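Local coordinates for phosphoribosylformylglycinamidine cyclo-ligase (Thermus thermophilus HB8, PDB 5AVM), which probably catalyses the ATP-dependent ring closure of formylglycinamidine ribonucleotide to 5-aminoimidazole ribonucleotide, a step of de novo purine biosynthesis, at residues Glu52-Val63 with Ile152-Ser163; Leu192-Gln200 with Tyr278-Glu289. One frame throughout, in Å; residues are numbered along the deposited sequence.

Contact 1 joins two antiparallel strands of the N-terminal half of the chain, contact 2 two helical segments of the C-terminal half; they share no element, lie on opposite sides of the chain's centre and come no nearer than about 10 Å between nearest atoms. Both are partly buried. Contact 1 runs from a buried middle, partly covered by the second subunit, to a more exposed, charged end, and is built mainly of backbone hydrogen bonds. Contact 2 has no direct hydrogen bond between its segments: valine, leucine and isoleucine side chains mesh there, with one bridging water at the edge, and no other subunit touches it.

Contact 1. Residues Glu52-Val63 with Ile152-Ser163; sequences EEPVLVATTDGV and IAGTLVGVVERS
Val55 faces Val160 as the first of four antiparallel hydrogen-bonded pairs that tie strand 54-62 to strand 150-161; Val57-Gly158, Thr59-Leu156 and Asp61-Gly154 follow. Val55 N donates to Val160 O at 2.7 Å, whereas the bond from Val57 N to Gly158 O is weak. Beyond them, Val63 N meets Ile152 O at 2.6 Å. Gly154 O takes two donors from opposite faces of its carbonyl plane, Asp61 N and Thr60 OG1, the latter at 2.7 Å; with chi1 at -166° the hydroxyl turns from the backbone N over the neighbouring strand.

Charged side chains gather at the exposed end of the pair. Glu53 OE1 receives Ser163 N at 2.8 Å, nearly along the C-O bond, and Ser163 OG at 2.6 Å from above the carboxylate. This carboxylate stacks on the Arg162 guanidinium, planes 22° apart, with OE1 over its centre; the salt bridge from Glu53 OE2 to Arg162 NH2, at 3.5 Å, is one of charge alone. Glu161, bent at chi2, returns OE2 to Glu53 N on the syn side but tilted 30° out of the carboxylate plane. Without the Glu53 carboxylate, as with an alanine here, Ser163 N and OG would probably lose their shared acceptor and the guanidinium its stacked counter-charge.

Among the apolar contacts, Val63 and Ile152 lie side by side, Val63 CG2 packed tightly on Ile152 CB at 3.3 Å; Val57 CG1 crosses Val160 CG1 at about a right angle, 3.8 Å away, and Pro54 CB touches Val159 CG2.

In the N-terminal AIR synthase domain, strand 54-62 is outermost in its chain's sheet and 150-161 lies between it and 97-107. Helix 79-92 packs on the Thr59 and Asp61 face. The face with Leu56, Ala58 and Thr60 meets the second subunit, where Thr155 OG1 hydrogen-bonds to Thr155 OG1 of that chain.

Contact 2. Residues Leu192-Gln200 with Tyr278-Glu289; sequences LIRKVVAGQ and YLQRLGGIPEEE
Val196 has the largest share of the contact, its two methyls reaching different parts of 278-289. With chi1 at 167°, Val196 CG1 is placed against the backbone around Leu279-Gly283, where it lies 3.5 Å from Leu279 O and 3.6 Å from Leu282 CD2. Val196 CG2 turns the other way and packs tightly on Ile285 CD1, at 3.5 Å. That isoleucine methyl also meets Leu192 tip to tip, Ile285 CD1 lying 3.9 Å from Leu192 CG. Farther along, Leu279 forks between two neighbours, CD1 against Ile193 CG1 and CD2 against Val197 CG1, crossing both side chains at a slant. Leu282 CD2 reaches past Val196 to the amide group of Gln200.

The axes of the short segments 192-196 and 278-283 run at 55° and approach to 9.9 Å, yet the backbones close to 4.9 Å between the CA atoms of Val196 and Gly283. A side chain at Gly283 would run into Val196 CG2, which makes glycine fitting there. Just beyond it a Schellman motif ends the helix: Gly284, with positive phi, is the C-prime residue, and Ile285 N returns to Gln280 O at 2.6 Å. The turn delivers Ile285 to its place between Leu192 and Val196, before Pro286, at the N-cap position of helix 287-293.

The polar link between the segments is a water. It sits at the edge of the Tyr278 ring, in its plane, lies 2.6 Å from Tyr278 OH and donates to Gln200 OE1. Leu213 and Leu217 of helix 213-218 adjoin the apolar cluster, Leu217 at Ile193 and Leu213 at Val197, while Met290 of helix 287-293 packs on Ile285.

Contact 1. Residues Glu52-Val63 with Ile152-Ser163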
# COMPACT_ATOMS: atom_id res chain seq x y z
N GLU B 52 -10.32 -12.33 24.77
CA GLU B 52 -10.79 -13.28 23.76
C GLU B 52 -11.75 -12.74 22.69
O GLU B 52 -12.74 -13.39 22.34
CB GLU B 52 -11.42 -14.50 24.45
CG GLU B 52 -11.75 -15.65 23.49
CD GLU B 52 -12.12 -16.95 24.20
OE1 GLU B 52 -12.63 -17.86 23.52
OE2 GLU B 52 -11.91 -17.06 25.42
N GLU B 53 -11.47 -11.54 22.18
CA GLU B 53 -12.26 -10.94 21.10
C GLU B 53 -11.32 -10.14 20.20
O GLU B 53 -11.51 -8.95 20.00
CB GLU B 53 -13.37 -10.02 21.65
CG GLU B 53 -13.20 -9.52 23.09
CD GLU B 53 -14.40 -8.69 23.57
OE1 GLU B 53 -14.55 -7.53 23.15
OE2 GLU B 53 -15.21 -9.21 24.38
N PRO B 54 -10.29 -10.81 19.64
CA PRO B 54 -9.33 -10.15 18.76
C PRO B 54 -9.91 -9.76 17.41
O PRO B 54 -10.62 -10.54 16.77
CB PRO B 54 -8.21 -11.18 18.64
CG PRO B 54 -8.97 -12.47 18.69
CD PRO B 54 -9.95 -12.24 19.81
N VAL B 55 -9.62 -8.53 16.99
CA VAL B 55 -10.11 -8.02 15.71
C VAL B 55 -8.92 -7.55 14.89
O VAL B 55 -8.11 -6.76 15.37
CB VAL B 55 -11.06 -6.81 15.90
CG1 VAL B 55 -11.52 -6.29 14.55
CG2 VAL B 55 -12.26 -7.22 16.78
N LEU B 56 -8.81 -8.05 13.67
CA LEU B 56 -7.72 -7.63 12.81
C LEU B 56 -8.04 -6.24 12.27
O LEU B 56 -9.15 -5.97 11.80
CB LEU B 56 -7.53 -8.60 11.65
CG LEU B 56 -7.02 -10.00 11.98
CD1 LEU B 56 -6.80 -10.78 10.70
CD2 LEU B 56 -5.73 -9.92 12.77
N VAL B 57 -7.06 -5.35 12.38
CA VAL B 57 -7.18 -3.99 11.89
C VAL B 57 -5.93 -3.69 11.09
O VAL B 57 -4.96 -4.45 11.10
CB VAL B 57 -7.29 -2.97 13.05
CG1 VAL B 57 -8.60 -3.17 13.80
CG2 VAL B 57 -6.12 -3.14 14.00
N ALA B 58 -5.95 -2.59 10.36
CA ALA B 58 -4.79 -2.21 9.57
C ALA B 58 -4.97 -0.80 9.04
O ALA B 58 -6.07 -0.23 9.07
CB ALA B 58 -4.58 -3.19 8.41
N THR B 59 -3.87 -0.26 8.54
CA THR B 59 -3.86 1.08 7.99
C THR B 59 -2.77 1.06 6.92
O THR B 59 -1.85 0.25 6.99
CB THR B 59 -3.51 2.11 9.11
OG1 THR B 59 -3.48 3.43 8.56
CG2 THR B 59 -2.16 1.80 9.73
N THR B 60 -2.90 1.93 5.93
CA THR B 60 -1.89 2.05 4.89
C THR B 60 -1.57 3.55 4.81
O THR B 60 -2.47 4.38 4.89
CB THR B 60 -2.39 1.49 3.53
OG1 THR B 60 -1.26 1.33 2.66
CG2 THR B 60 -3.41 2.43 2.88
N ASP B 61 -0.28 3.89 4.70
CA ASP B 61 0.14 5.30 4.68
C ASP B 61 1.29 5.53 3.73
O ASP B 61 1.85 4.58 3.19
CB ASP B 61 0.60 5.75 6.07
CG ASP B 61 -0.53 5.88 7.07
OD1 ASP B 61 -1.37 6.78 6.90
OD2 ASP B 61 -0.58 5.08 8.02
N GLY B 62 1.65 6.79 3.58
CA GLY B 62 2.77 7.16 2.73
C GLY B 62 3.59 8.19 3.48
O GLY B 62 3.06 8.89 4.33
N VAL B 63 4.89 8.27 3.19
CA VAL B 63 5.74 9.24 3.87
C VAL B 63 5.26 10.64 3.47
O VAL B 63 5.06 11.51 4.32
CB VAL B 63 7.23 9.04 3.48
CG1 VAL B 63 8.08 10.17 4.03
CG2 VAL B 63 7.74 7.71 4.03
N ILE B 152 7.18 6.66 -0.82
CA ILE B 152 7.37 5.64 0.19
C ILE B 152 6.04 5.42 0.91
O ILE B 152 5.56 6.28 1.64
CB ILE B 152 8.45 6.10 1.18
CG1 ILE B 152 9.72 6.45 0.40
CG2 ILE B 152 8.72 5.02 2.22
CD1 ILE B 152 10.80 7.12 1.21
N ALA B 153 5.44 4.26 0.65
CA ALA B 153 4.17 3.88 1.25
C ALA B 153 4.32 2.54 1.94
O ALA B 153 5.31 1.85 1.74
CB ALA B 153 3.10 3.81 0.19
N GLY B 154 3.33 2.17 2.74
CA GLY B 154 3.39 0.91 3.44
C GLY B 154 2.08 0.54 4.09
O GLY B 154 1.08 1.24 3.93
N THR B 155 2.07 -0.57 4.81
CA THR B 155 0.87 -1.03 5.49
C THR B 155 1.22 -1.71 6.81
O THR B 155 2.15 -2.51 6.85
CB THR B 155 0.07 -2.02 4.62
OG1 THR B 155 -0.46 -1.31 3.50
CG2 THR B 155 -1.08 -2.64 5.40
N LEU B 156 0.50 -1.36 7.87
CA LEU B 156 0.73 -1.95 9.19
C LEU B 156 -0.53 -2.69 9.63
O LEU B 156 -1.62 -2.10 9.67
CB LEU B 156 1.07 -0.88 10.23
CG LEU B 156 1.38 -1.38 11.65
CD1 LEU B 156 2.74 -2.07 11.67
CD2 LEU B 156 1.38 -0.21 12.62
N VAL B 157 -0.39 -3.97 9.94
CA VAL B 157 -1.51 -4.79 10.41
C VAL B 157 -1.38 -4.90 11.92
O VAL B 157 -0.27 -4.95 12.46
CB VAL B 157 -1.48 -6.21 9.77
CG1 VAL B 157 -2.60 -7.08 10.34
CG2 VAL B 157 -1.63 -6.08 8.25
N GLY B 158 -2.51 -4.93 12.61
CA GLY B 158 -2.46 -5.01 14.06
C GLY B 158 -3.62 -5.79 14.61
O GLY B 158 -4.31 -6.48 13.87
N VAL B 159 -3.84 -5.69 15.91
CA VAL B 159 -4.92 -6.43 16.53
C VAL B 159 -5.44 -5.65 17.73
O VAL B 159 -4.69 -4.93 18.39
CB VAL B 159 -4.44 -7.85 16.95
CG1 VAL B 159 -3.35 -7.75 18.03
CG2 VAL B 159 -5.62 -8.70 17.42
N VAL B 160 -6.74 -5.77 18.00
CA VAL B 160 -7.36 -5.08 19.12
C VAL B 160 -8.57 -5.87 19.61
O VAL B 160 -9.24 -6.54 18.82
CB VAL B 160 -7.81 -3.66 18.69
CG1 VAL B 160 -8.79 -3.77 17.53
CG2 VAL B 160 -8.41 -2.90 19.86
N GLU B 161 -8.85 -5.83 20.91
CA GLU B 161 -10.01 -6.54 21.45
C GLU B 161 -11.20 -5.66 21.10
O GLU B 161 -11.19 -4.46 21.38
CB GLU B 161 -9.89 -6.71 22.96
CG GLU B 161 -8.71 -7.57 23.39
CD GLU B 161 -8.91 -9.05 23.10
OE1 GLU B 161 -8.01 -9.67 22.49
OE2 GLU B 161 -9.96 -9.59 23.50
N ARG B 162 -12.21 -6.26 20.48
CA ARG B 162 -13.41 -5.54 20.03
C ARG B 162 -13.97 -4.50 20.99
O ARG B 162 -14.20 -3.35 20.61
CB ARG B 162 -14.51 -6.54 19.67
CG ARG B 162 -15.70 -5.94 18.93
CD ARG B 162 -16.97 -6.24 19.69
NE ARG B 162 -16.95 -7.59 20.22
CZ ARG B 162 -17.57 -7.97 21.34
NH1 ARG B 162 -18.25 -7.08 22.04
NH2 ARG B 162 -17.49 -9.22 21.75
N SER B 163 -14.20 -4.89 22.24
CA SER B 163 -14.77 -3.94 23.18
C SER B 163 -13.78 -2.87 23.65
O SER B 163 -14.16 -1.95 24.38
CB SER B 163 -15.39 -4.69 24.37
OG SER B 163 -14.50 -5.66 24.89

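Contact 2. Residues Leu192-Gln200 with Tyr278-Glu289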
# COMPACT_ATOMS: atom_id res chain seq x y z
N LEU B 192 4.25 22.66 1.87
CA LEU B 192 4.25 24.06 2.27
C LEU B 192 5.68 24.34 2.73
O LEU B 192 6.27 25.35 2.34
CB LEU B 192 3.25 24.28 3.42
CG LEU B 192 3.05 25.70 3.99
CD1 LEU B 192 3.12 26.73 2.87
CD2 LEU B 192 1.72 25.78 4.70
N ILE B 193 6.22 23.42 3.52
CA ILE B 193 7.58 23.53 4.04
C ILE B 193 8.65 23.68 2.96
O ILE B 193 9.48 24.59 3.03
CB ILE B 193 7.94 22.29 4.91
CG1 ILE B 193 7.20 22.37 6.25
CG2 ILE B 193 9.43 22.20 5.12
CD1 ILE B 193 7.26 21.09 7.05
N ARG B 194 8.65 22.81 1.96
CA ARG B 194 9.65 22.88 0.90
C ARG B 194 9.59 24.21 0.15
O ARG B 194 10.61 24.68 -0.36
CB ARG B 194 9.49 21.71 -0.08
CG ARG B 194 9.88 20.35 0.52
CD ARG B 194 9.89 19.25 -0.54
NE ARG B 194 10.94 19.45 -1.54
CZ ARG B 194 10.73 19.46 -2.85
NH1 ARG B 194 9.50 19.28 -3.33
NH2 ARG B 194 11.74 19.64 -3.69
N LYS B 195 8.41 24.81 0.10
CA LYS B 195 8.24 26.10 -0.55
C LYS B 195 8.80 27.21 0.34
O LYS B 195 9.53 28.08 -0.12
CB LYS B 195 6.76 26.39 -0.81
CG LYS B 195 6.46 27.88 -1.00
CD LYS B 195 4.98 28.15 -1.19
CE LYS B 195 4.67 29.64 -1.08
NZ LYS B 195 4.90 30.17 0.30
N VAL B 196 8.44 27.16 1.62
CA VAL B 196 8.90 28.16 2.58
C VAL B 196 10.42 28.18 2.77
O VAL B 196 11.03 29.25 2.84
CB VAL B 196 8.20 27.95 3.95
CG1 VAL B 196 8.88 28.76 5.03
CG2 VAL B 196 6.74 28.36 3.85
N VAL B 197 11.04 27.00 2.85
CA VAL B 197 12.49 26.92 3.03
C VAL B 197 13.26 26.88 1.71
O VAL B 197 14.49 26.81 1.70
CB VAL B 197 12.89 25.68 3.87
CG1 VAL B 197 12.20 25.72 5.21
CG2 VAL B 197 12.55 24.40 3.12
N ALA B 198 12.54 26.91 0.59
CA ALA B 198 13.15 26.86 -0.73
C ALA B 198 14.23 27.93 -0.91
O ALA B 198 13.92 29.11 -1.07
CB ALA B 198 12.09 27.03 -1.80
N GLY B 199 15.49 27.51 -0.87
CA GLY B 199 16.58 28.45 -1.05
C GLY B 199 17.39 28.77 0.20
O GLY B 199 18.32 29.57 0.14
N GLN B 200 17.03 28.17 1.33
CA GLN B 200 17.74 28.41 2.58
C GLN B 200 18.86 27.38 2.72
O GLN B 200 18.93 26.42 1.96
CB GLN B 200 16.79 28.27 3.78
CG GLN B 200 15.52 29.12 3.71
CD GLN B 200 15.76 30.61 3.95
OE1 GLN B 200 16.32 31.01 4.97
NE2 GLN B 200 15.32 31.43 3.00
N TYR B 278 8.63 29.54 13.19
CA TYR B 278 9.76 29.95 12.37
C TYR B 278 9.35 29.85 10.91
O TYR B 278 9.50 30.80 10.14
CB TYR B 278 10.96 29.04 12.63
CG TYR B 278 12.15 29.39 11.78
CD1 TYR B 278 12.78 30.62 11.91
CD2 TYR B 278 12.60 28.52 10.79
CE1 TYR B 278 13.83 30.98 11.07
CE2 TYR B 278 13.65 28.87 9.94
CZ TYR B 278 14.26 30.10 10.09
OH TYR B 278 15.27 30.46 9.24
N LEU B 279 8.83 28.69 10.52
CA LEU B 279 8.38 28.48 9.15
C LEU B 279 7.31 29.53 8.87
O LEU B 279 7.35 30.24 7.87
CB LEU B 279 7.78 27.08 9.01
CG LEU B 279 8.73 25.92 9.29
CD1 LEU B 279 7.95 24.61 9.33
CD2 LEU B 279 9.80 25.89 8.22
N GLN B 280 6.35 29.62 9.78
CA GLN B 280 5.26 30.57 9.69
C GLN B 280 5.78 31.97 9.36
O GLN B 280 5.33 32.59 8.39
CB GLN B 280 4.51 30.59 11.03
CG GLN B 280 3.47 31.66 11.21
CD GLN B 280 2.77 31.53 12.54
OE1 GLN B 280 3.39 31.22 13.56
NE2 GLN B 280 1.46 31.78 12.55
N ARG B 281 6.72 32.46 10.15
CA ARG B 281 7.30 33.78 9.95
C ARG B 281 8.03 33.90 8.61
O ARG B 281 7.83 34.87 7.87
CB ARG B 281 8.29 34.10 11.07
CG ARG B 281 7.84 35.18 12.06
CD ARG B 281 8.96 35.47 13.05
NE ARG B 281 10.21 35.78 12.35
CZ ARG B 281 11.40 35.29 12.69
NH1 ARG B 281 11.51 34.47 13.73
NH2 ARG B 281 12.47 35.61 11.97
N LEU B 282 8.86 32.91 8.30
CA LEU B 282 9.64 32.89 7.06
C LEU B 282 8.72 32.87 5.84
O LEU B 282 8.95 33.59 4.87
CB LEU B 282 10.56 31.67 7.03
CG LEU B 282 11.49 31.50 5.82
CD1 LEU B 282 12.55 32.59 5.83
CD2 LEU B 282 12.14 30.13 5.87
N GLY B 283 7.70 32.03 5.91
CA GLY B 283 6.76 31.92 4.81
C GLY B 283 5.59 32.87 4.98
O GLY B 283 4.69 32.91 4.15
N GLY B 284 5.62 33.64 6.06
CA GLY B 284 4.54 34.58 6.33
C GLY B 284 3.23 33.83 6.25
O GLY B 284 2.29 34.27 5.59
N ILE B 285 3.18 32.69 6.92
CA ILE B 285 2.01 31.83 6.93
C ILE B 285 1.04 32.20 8.05
O ILE B 285 1.43 32.24 9.22
CB ILE B 285 2.43 30.35 7.06
CG1 ILE B 285 3.38 29.99 5.92
CG2 ILE B 285 1.22 29.45 7.06
CD1 ILE B 285 4.17 28.73 6.15
N PRO B 286 -0.22 32.48 7.71
CA PRO B 286 -1.26 32.85 8.68
C PRO B 286 -1.51 31.72 9.69
O PRO B 286 -1.30 30.55 9.38
CB PRO B 286 -2.48 33.11 7.79
CG PRO B 286 -1.87 33.58 6.50
CD PRO B 286 -0.72 32.63 6.33
N GLU B 287 -1.97 32.08 10.89
CA GLU B 287 -2.24 31.09 11.93
C GLU B 287 -3.35 30.12 11.51
O GLU B 287 -3.22 28.91 11.71
CB GLU B 287 -2.64 31.78 13.24
CG GLU B 287 -2.41 30.93 14.48
CD GLU B 287 -3.39 31.21 15.60
OE1 GLU B 287 -3.14 30.75 16.73
OE2 GLU B 287 -4.42 31.87 15.35
N GLU B 288 -4.43 30.65 10.95
CA GLU B 288 -5.57 29.84 10.51
C GLU B 288 -5.11 28.74 9.55
O GLU B 288 -5.72 27.68 9.47
CB GLU B 288 -6.61 30.72 9.81
CG GLU B 288 -7.28 31.75 10.72
CD GLU B 288 -8.27 31.13 11.70
OE1 GLU B 288 -7.86 30.23 12.48
OE2 GLU B 288 -9.45 31.53 11.69
N GLU B 289 -4.03 29.03 8.83
CA GLU B 289 -3.46 28.10 7.88
C GLU B 289 -2.43 27.18 8.54
O GLU B 289 -2.23 26.06 8.10
CB GLU B 289 -2.82 28.87 6.73
CG GLU B 289 -1.78 28.10 5.95
CD GLU B 289 -1.39 28.81 4.68
OE1 GLU B 289 -1.25 30.05 4.72
OE2 GLU B 289 -1.23 28.12 3.65
O HOH W 1 16.99 29.38 7.57